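PDB 5DN7: TOG array regulator of axonemal microtubules protein 1 from Mus musculus, which promotes microtubule polymerization through its TOG domains, which are built of HEAT-type repeats, takes part in ciliogenesis and is required for regulating cilium length. Local coordinates for residues V162-I167 with V259-L264. Numbering follows the deposited sequence.
Sequences VVNICI and VEYAIL
The ring of Y261 receives the amide of N164 at its edge, where OD1 lies close to the ring plane and 3.4 Å from CE1, while A201 and E204 of helix 196-213 also touch this tyrosine. The amide is not coplanar with the ring; the two planes stand 67° apart. Between them runs a short hydrogen bond, given by the phenol OH to N164 OD1 at 2.6 Å. Its donor lies in the carbonyl plane and meets a lone pair, with a C=O...donor angle of 126°. The other end of the amide is engaged too, since ND2 bonds to the carboxylate OE2 of E161, so that both ends of the flat group are tied and its rotation is probably fixed. Such a contact illustrates how the chain after the last helix of a HEAT-repeat solenoid can fold back on earlier repeats: in this TOG domain, the second of the array, strand 259-260 pairs antiparallel with 252-253 and brings V259, and Y261 just beyond it, against helix 156-172 of the predicted HEAT 7 repeat. An alanine in place of N164 would remove the acceptor, and would probably leave the Y261 hydroxyl without this mate and the E161 carboxylate without its amide donor. Beside the polar pair the packing is apolar. I167 and V259 cross at about a right angle, and V259 meets the helix with both methyls: CG1, anti to the backbone N (chi1 176°), and CG2 each lie 3.8 Å from I167 CG2, and CG2 also rests 3.5 Å from the backbone O of N164.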
# COMPACT_ATOMS: atom_id res chain seq x y z
N VAL A 162 1.13 5.10 3.53
CA VAL A 162 1.34 3.94 4.38
C VAL A 162 0.25 3.90 5.44
O VAL A 162 -0.42 2.86 5.65
CB VAL A 162 2.73 3.96 5.06
CG1 VAL A 162 2.77 2.94 6.20
CG2 VAL A 162 3.83 3.68 4.05
N VAL A 163 0.06 5.04 6.11
CA VAL A 163 -0.98 5.07 7.13
C VAL A 163 -2.38 4.80 6.52
O VAL A 163 -3.18 4.03 7.08
CB VAL A 163 -1.00 6.41 7.89
CG1 VAL A 163 -2.02 6.35 9.04
CG2 VAL A 163 0.36 6.73 8.41
N ASN A 164 -2.67 5.38 5.37
CA ASN A 164 -4.00 5.16 4.78
C ASN A 164 -4.23 3.71 4.37
O ASN A 164 -5.35 3.20 4.46
CB ASN A 164 -4.24 6.08 3.57
CG ASN A 164 -4.57 7.52 3.97
OD1 ASN A 164 -5.20 7.78 4.99
ND2 ASN A 164 -4.14 8.46 3.13
N ILE A 165 -3.18 3.05 3.90
CA ILE A 165 -3.28 1.65 3.50
C ILE A 165 -3.50 0.78 4.75
O ILE A 165 -4.23 -0.22 4.70
CB ILE A 165 -2.02 1.20 2.71
CG1 ILE A 165 -2.03 1.85 1.32
CG2 ILE A 165 -1.96 -0.31 2.54
CD1 ILE A 165 -0.65 1.77 0.60
N CYS A 166 -2.87 1.17 5.86
CA CYS A 166 -3.19 0.53 7.14
C CYS A 166 -4.68 0.69 7.49
O CYS A 166 -5.35 -0.30 7.86
CB CYS A 166 -2.30 1.09 8.26
SG CYS A 166 -0.57 0.58 8.10
N ILE A 167 -5.21 1.90 7.36
CA ILE A 167 -6.64 2.14 7.64
C ILE A 167 -7.53 1.25 6.78
O ILE A 167 -8.47 0.60 7.26
CB ILE A 167 -7.04 3.60 7.39
CG1 ILE A 167 -6.30 4.54 8.33
CG2 ILE A 167 -8.59 3.79 7.52
CD1 ILE A 167 -6.40 6.00 7.93
N VAL A 259 -9.71 5.58 1.29
CA VAL A 259 -10.21 5.95 2.60
C VAL A 259 -10.83 7.35 2.57
O VAL A 259 -10.21 8.31 2.15
CB VAL A 259 -9.09 5.92 3.67
CG1 VAL A 259 -9.61 6.41 5.02
CG2 VAL A 259 -8.49 4.51 3.80
N GLU A 260 -12.06 7.44 3.05
CA GLU A 260 -12.69 8.72 3.32
C GLU A 260 -12.68 8.95 4.82
O GLU A 260 -13.08 8.07 5.57
CB GLU A 260 -14.12 8.77 2.80
CG GLU A 260 -14.23 8.65 1.29
CD GLU A 260 -15.68 8.63 0.83
OE1 GLU A 260 -16.57 8.23 1.63
OE2 GLU A 260 -15.95 9.03 -0.33
N TYR A 261 -12.24 10.13 5.25
CA TYR A 261 -12.09 10.41 6.67
C TYR A 261 -13.41 10.81 7.29
O TYR A 261 -14.28 11.37 6.63
CB TYR A 261 -11.06 11.53 6.90
CG TYR A 261 -9.62 11.14 6.63
CD1 TYR A 261 -9.29 10.01 5.88
CD2 TYR A 261 -8.58 11.88 7.17
CE1 TYR A 261 -7.97 9.67 5.64
CE2 TYR A 261 -7.26 11.55 6.93
CZ TYR A 261 -6.97 10.45 6.17
OH TYR A 261 -5.64 10.13 5.96
N ALA A 262 -13.55 10.55 8.58
CA ALA A 262 -14.79 10.85 9.28
C ALA A 262 -14.87 12.32 9.66
O ALA A 262 -15.94 12.92 9.68
CB ALA A 262 -14.94 9.98 10.52
N ILE A 263 -13.73 12.91 9.96
CA ILE A 263 -13.77 14.23 10.56
C ILE A 263 -12.40 14.89 10.46
O ILE A 263 -11.37 14.21 10.53
CB ILE A 263 -14.24 14.13 12.04
CG1 ILE A 263 -14.39 15.51 12.69
CG2 ILE A 263 -13.29 13.23 12.86
CD1 ILE A 263 -15.21 15.49 13.97
N LEU A 264 -12.39 16.21 10.24
CA LEU A 264 -11.16 17.00 10.36
C LEU A 264 -11.15 17.62 11.76
O LEU A 264 -12.05 18.40 12.15
CB LEU A 264 -11.04 18.08 9.25
CG LEU A 264 -11.84 19.38 9.36
CD1 LEU A 264 -11.42 20.39 8.29
CD2 LEU A 264 -13.33 19.12 9.29